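Local coordinates for aspartate-semialdehyde dehydrogenase 2 (Vibrio cholerae, PDB 2R00), which catalyses the NADPH-dependent reductive dephosphorylation of L-aspartyl-4-phosphate to L-aspartate-semialdehyde, an early step toward lysine, threonine and methionine, at residues G13-G16 / E17-E21; N323-Q326 / I327-L331. All blocks are in the same frame, centred on the assembly; numbering follows the deposited sequence.

Contact 1: G13-G16 / E17-E21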
ATOM      1  N   GLY A  13      17.482 -19.130  17.429  1.00 33.43           N
ATOM      2  CA  GLY A  13      16.760 -17.996  16.857  1.00 33.43           C
ATOM      3  C   GLY A  13      15.342 -18.385  16.483  1.00 33.17           C
ATOM      4  O   GLY A  13      15.022 -19.577  16.377  1.00 33.29           O
ATOM      5  N   ALA A  14      14.498 -17.379  16.261  1.00 32.74           N
ATOM      6  CA  ALA A  14      13.083 -17.597  15.975  1.00 32.09           C
ATOM      7  C   ALA A  14      12.825 -18.387  14.691  1.00 31.94           C
ATOM      8  O   ALA A  14      11.920 -19.234  14.653  1.00 31.58           O
ATOM      9  CB  ALA A  14      12.334 -16.275  15.957  1.00 32.07           C
ATOM     10  N   VAL A  15      13.599 -18.116  13.635  1.00 31.46           N
ATOM     11  CA  VAL A  15      13.415 -18.870  12.398  1.00 30.87           C
ATOM     12  C   VAL A  15      13.927 -20.302  12.573  1.00 30.68           C
ATOM     13  O   VAL A  15      13.276 -21.249  12.135  1.00 30.70           O
ATOM     14  CB  VAL A  15      14.077 -18.215  11.172  1.00 30.83           C
ATOM     15  CG1 VAL A  15      13.803 -19.049   9.932  1.00 30.79           C
ATOM     16  CG2 VAL A  15      13.577 -16.786  10.978  1.00 31.27           C
ATOM     17  N   GLY A  16      15.090 -20.443  13.210  1.00 30.64           N
ATOM     18  CA  GLY A  16      15.688 -21.753  13.477  1.00 30.24           C
ATOM     19  C   GLY A  16      14.748 -22.637  14.283  1.00 30.12           C
ATOM     20  O   GLY A  16      14.576 -23.816  13.972  1.00 29.60           O
ATOM     21  N   GLU A  17      14.117 -22.051  15.300  1.00 30.02           N
ATOM     22  CA  GLU A  17      13.131 -22.770  16.129  1.00 30.18           C
ATOM     23  C   GLU A  17      11.912 -23.151  15.301  1.00 29.68           C
ATOM     24  O   GLU A  17      11.354 -24.252  15.458  1.00 29.18           O
ATOM     25  CB  GLU A  17      12.714 -21.931  17.336  1.00 30.32           C
ATOM     26  CG  GLU A  17      13.746 -21.907  18.456  1.00 30.74           C
ATOM     27  CD  GLU A  17      13.327 -21.052  19.645  1.00 31.39           C
ATOM     28  OE1 GLU A  17      13.910 -21.235  20.744  1.00 31.51           O
ATOM     29  OE2 GLU A  17      12.430 -20.191  19.483  1.00 33.50           O
ATOM     30  N   THR A  18      11.516 -22.252  14.399  1.00 29.05           N
ATOM     31  CA  THR A  18      10.399 -22.527  13.494  1.00 29.05           C
ATOM     32  C   THR A  18      10.746 -23.644  12.509  1.00 29.14           C
ATOM     33  O   THR A  18       9.900 -24.482  12.199  1.00 29.83           O
ATOM     34  CB  THR A  18       9.911 -21.245  12.767  1.00 28.84           C
ATOM     35  OG1 THR A  18       9.648 -20.220  13.733  1.00 27.85           O
ATOM     36  CG2 THR A  18       8.633 -21.518  11.978  1.00 29.05           C
ATOM     37  N   MET A  19      11.991 -23.668  12.029  1.00 29.07           N
ATOM     38  CA  MET A  19      12.450 -24.738  11.135  1.00 28.99           C
ATOM     39  C   MET A  19      12.302 -26.136  11.757  1.00 28.64           C
ATOM     40  O   MET A  19      11.848 -27.068  11.098  1.00 28.44           O
ATOM     41  CB  MET A  19      13.890 -24.492  10.674  1.00 28.40           C
ATOM     42  CG  MET A  19      14.008 -23.423   9.598  1.00 28.71           C
ATOM     43  SD  MET A  19      15.720 -22.981   9.305  1.00 29.99           S
ATOM     44  CE  MET A  19      15.577 -22.100   7.742  1.00 27.87           C
ATOM     45  N   LEU A  20      12.690 -26.271  13.021  1.00 28.73           N
ATOM     46  CA  LEU A  20      12.497 -27.524  13.751  1.00 28.84           C
ATOM     47  C   LEU A  20      11.011 -27.923  13.757  1.00 29.20           C
ATOM     48  O   LEU A  20      10.675 -29.062  13.420  1.00 28.74           O
ATOM     49  CB  LEU A  20      13.070 -27.407  15.177  1.00 29.01           C
ATOM     50  CG  LEU A  20      12.909 -28.546  16.197  1.00 28.58           C
ATOM     51  CD1 LEU A  20      14.023 -28.462  17.234  1.00 29.12           C
ATOM     52  CD2 LEU A  20      11.562 -28.466  16.896  1.00 27.73           C
ATOM     53  N   GLU A  21      10.135 -26.979  14.113  1.00 29.84           N
ATOM     54  CA  GLU A  21       8.675 -27.203  14.108  1.00 31.05           C
ATOM     55  C   GLU A  21       8.126 -27.634  12.754  1.00 30.89           C
ATOM     56  O   GLU A  21       7.241 -28.501  12.678  1.00 31.27           O
ATOM     57  CB  GLU A  21       7.927 -25.945  14.538  1.00 31.21           C
ATOM     58  CG  GLU A  21       8.126 -25.554  15.985  1.00 32.31           C
ATOM     59  CD  GLU A  21       7.460 -24.224  16.321  1.00 33.46           C
ATOM     60  OE1 GLU A  21       7.922 -23.560  17.269  1.00 37.49           O
ATOM     61  OE2 GLU A  21       6.480 -23.835  15.638  1.00 37.44           O
TER
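From G13 at the N-cap, the chain turns straight into the first turns of helix 14-25, and E17 N donates to G13 O at 2.8 Å, the bond that starts an i to i+4 ladder carried on by M19 N to V15 O and L20 N to G16 O. The carbonyl of A14 is gripped twice by one residue. T18 OG1 donates to A14 O at 2.6 Å, while the backbone N of T18 reaches A14 O at 3.1 Å from the other face of the carbonyl plane. With chi1 at -52°, the hydroxyl of T18 sits beside its own backbone N and is turned back down the helix onto that oxygen. One turn along, the extended chain of M19 runs back beside the V15 carbonyl, its CG 3.4 Å from V15 O, and its terminal CE comes to 4.2 Å from V15 CG1; both side chains also touch S72 and N95. E17 sets CB and CG against G13 O, with CG at 3.4 Å, and its OE1 is hydrogen-bonded with the Y46 hydroxyl of strand 45-48. L20 turns from this end of the helix toward L33 and L35 of strand 30-37. G13, A14 and V15 are predicted to bind NADP(+), consistent with the glycine-rich turn between the first strand and first helix of a Rossmann-type nucleotide-binding domain. With its proton given to A14 O, the T18 hydroxyl adds a second tie to the first turn, at the point where the residues predicted to bind NADP(+) lie.

Contact 2: N323-Q326 / I327-L331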
ATOM      1  N   ASN A 323       9.418 -22.631   3.207  1.00 24.35           N
ATOM      2  CA  ASN A 323      10.034 -22.627   1.880  1.00 23.90           C
ATOM      3  C   ASN A 323      11.326 -23.448   1.877  1.00 23.72           C
ATOM      4  O   ASN A 323      11.559 -24.267   0.974  1.00 23.94           O
ATOM      5  CB  ASN A 323      10.305 -21.194   1.396  1.00 23.73           C
ATOM      6  CG  ASN A 323      10.532 -21.122  -0.098  1.00 24.29           C
ATOM      7  OD1 ASN A 323       9.581 -21.173  -0.882  1.00 24.25           O
ATOM      8  ND2 ASN A 323      11.797 -21.006  -0.507  1.00 23.69           N
ATOM      9  N   ALA A 324      12.140 -23.223   2.909  1.00 23.54           N
ATOM     10  CA  ALA A 324      13.405 -23.924   3.145  1.00 24.26           C
ATOM     11  C   ALA A 324      13.227 -25.431   3.267  1.00 24.29           C
ATOM     12  O   ALA A 324      13.996 -26.196   2.686  1.00 25.40           O
ATOM     13  CB  ALA A 324      14.067 -23.377   4.411  1.00 23.65           C
ATOM     14  N   VAL A 325      12.222 -25.858   4.029  1.00 24.71           N
ATOM     15  CA  VAL A 325      11.936 -27.291   4.171  1.00 24.71           C
ATOM     16  C   VAL A 325      11.432 -27.904   2.847  1.00 25.31           C
ATOM     17  O   VAL A 325      11.853 -29.004   2.477  1.00 25.62           O
ATOM     18  CB  VAL A 325      10.983 -27.569   5.364  1.00 24.83           C
ATOM     19  CG1 VAL A 325      10.713 -29.069   5.529  1.00 25.65           C
ATOM     20  CG2 VAL A 325      11.578 -27.007   6.650  1.00 25.10           C
ATOM     21  N   GLN A 326      10.577 -27.177   2.118  1.00 25.08           N
ATOM     22  CA  GLN A 326      10.116 -27.627   0.794  1.00 25.60           C
ATOM     23  C   GLN A 326      11.263 -27.833  -0.193  1.00 25.53           C
ATOM     24  O   GLN A 326      11.227 -28.756  -1.018  1.00 25.23           O
ATOM     25  CB  GLN A 326       9.150 -26.620   0.189  1.00 26.19           C
ATOM     26  CG  GLN A 326       7.758 -26.610   0.796  1.00 28.12           C
ATOM     27  CD  GLN A 326       6.903 -25.507   0.209  1.00 30.69           C
ATOM     28  OE1 GLN A 326       7.108 -24.331   0.496  1.00 31.63           O
ATOM     29  NE2 GLN A 326       5.940 -25.883  -0.624  1.00 32.60           N
ATOM     30  N   ILE A 327      12.265 -26.955  -0.124  1.00 25.32           N
ATOM     31  CA  ILE A 327      13.491 -27.125  -0.894  1.00 25.14           C
ATOM     32  C   ILE A 327      14.146 -28.454  -0.529  1.00 25.37           C
ATOM     33  O   ILE A 327      14.483 -29.232  -1.417  1.00 25.43           O
ATOM     34  CB  ILE A 327      14.497 -25.952  -0.666  1.00 25.24           C
ATOM     35  CG1 ILE A 327      13.924 -24.635  -1.215  1.00 24.72           C
ATOM     36  CG2 ILE A 327      15.840 -26.278  -1.316  1.00 24.80           C
ATOM     37  CD1 ILE A 327      14.654 -23.365  -0.751  1.00 24.77           C
ATOM     38  N   ALA A 328      14.310 -28.704   0.777  1.00 25.81           N
ATOM     39  CA  ALA A 328      14.943 -29.932   1.287  1.00 26.43           C
ATOM     40  C   ALA A 328      14.186 -31.198   0.882  1.00 27.27           C
ATOM     41  O   ALA A 328      14.792 -32.243   0.632  1.00 27.54           O
ATOM     42  CB  ALA A 328      15.067 -29.876   2.804  1.00 25.85           C
ATOM     43  N   GLU A 329      12.860 -31.099   0.863  1.00 28.25           N
ATOM     44  CA  GLU A 329      12.004 -32.207   0.479  1.00 28.93           C
ATOM     45  C   GLU A 329      12.285 -32.599  -0.956  1.00 29.93           C
ATOM     46  O   GLU A 329      12.470 -33.774  -1.242  1.00 30.28           O
ATOM     47  CB  GLU A 329      10.536 -31.823   0.657  1.00 29.06           C
ATOM     48  CG  GLU A 329      10.090 -31.792   2.112  1.00 29.51           C
ATOM     49  CD  GLU A 329       8.717 -31.174   2.298  1.00 30.40           C
ATOM     50  OE1 GLU A 329       8.239 -31.156   3.442  1.00 30.15           O
ATOM     51  OE2 GLU A 329       8.125 -30.684   1.310  1.00 31.31           O
ATOM     52  N   LEU A 330      12.341 -31.612  -1.850  1.00 30.44           N
ATOM     53  CA  LEU A 330      12.599 -31.863  -3.264  1.00 31.69           C
ATOM     54  C   LEU A 330      14.034 -32.319  -3.521  1.00 32.08           C
ATOM     55  O   LEU A 330      14.288 -33.180  -4.369  1.00 31.68           O
ATOM     56  CB  LEU A 330      12.270 -30.617  -4.087  1.00 31.94           C
ATOM     57  CG  LEU A 330      10.934 -30.531  -4.825  1.00 33.47           C
ATOM     58  CD1 LEU A 330       9.794 -31.235  -4.108  1.00 35.05           C
ATOM     59  CD2 LEU A 330      10.586 -29.065  -5.083  1.00 34.09           C
ATOM     60  N   LEU A 331      14.962 -31.740  -2.770  1.00 32.56           N
ATOM     61  CA  LEU A 331      16.370 -32.095  -2.859  1.00 33.65           C
ATOM     62  C   LEU A 331      16.544 -33.586  -2.560  1.00 34.54           C
ATOM     63  O   LEU A 331      17.136 -34.321  -3.342  1.00 34.33           O
ATOM     64  CB  LEU A 331      17.181 -31.236  -1.876  1.00 33.34           C
ATOM     65  CG  LEU A 331      18.684 -31.472  -1.767  1.00 33.07           C
ATOM     66  CD1 LEU A 331      19.363 -31.193  -3.095  1.00 31.31           C
ATOM     67  CD2 LEU A 331      19.265 -30.603  -0.666  1.00 33.39           C
TER
HETATM   68  O   HOH W   1       8.525 -29.714  -1.488  1.00 42.41           O
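V325 and E329 meet one helical turn apart: the glutamate chain runs back alongside the valine carbonyl, its CG 3.3 Å from V325 O, and E329 OE1 comes to 3.9 Å from V325 CG1. Beside it the backbone bond from E329 N to V325 O is short, at 2.8 Å. E329 CG lies beside its own backbone N (chi1 -74°) and the chain beyond is extended, which swings the carboxylate back along the helix and places OE2 3.7 Å from Q326 CA. A water lies between this carboxylate and the backbone, donating to E329 OE2 at 3.0 Å and to Q326 O at 2.9 Å. Q326 O therefore accepts both from the water and from L330 N. The amide of Q326 and the carboxylate of E329 stand almost at right angles, 78° between their planes.

On another side of the helix, I327 reaches back to N323: its CG1 is 3.2 Å from N323 O, and the methyl CD1 packs 3.7 Å from N323 ND2.

The polar ends are positioned from further out. E329 OE2 forms a salt bridge with R26, a charge pairing that would favour the ionised carboxylate; N323 ND2 donates to V108 O, and Q326 NE2 is hydrogen-bonded to E111 OE2. Behind these, A324, I327 and A328 rest on I93 of strand 91-94, while V325 packs on V22 and L23 of helix 14-25. This is the C-terminal helix 316-335, packed on strand 91-94 and helix 14-25 of the Rossmann-type nucleotide-binding domain, although it comes from the far end of the sequence.

From the N terminus, strand 4-9 leads into contact 1, which winds up the start of helix 14-25 in the first beta-alpha-beta unit, before the chain goes on to strand 30-37. Contact 2 follows only near the C terminus, in helix 316-335, directly after strand 306-313. Each is a local helical turn with no intervening loop, so they stand in series, neither enclosing nor crossing the other. Their centres are 15 Å apart, yet they touch where M19 CE meets A324 CB at 3.9 Å. That packing sets the first helix of the nucleotide-binding domain against the last helix of the chain, so that parts from near the two ends of the chain lie side by side in one domain.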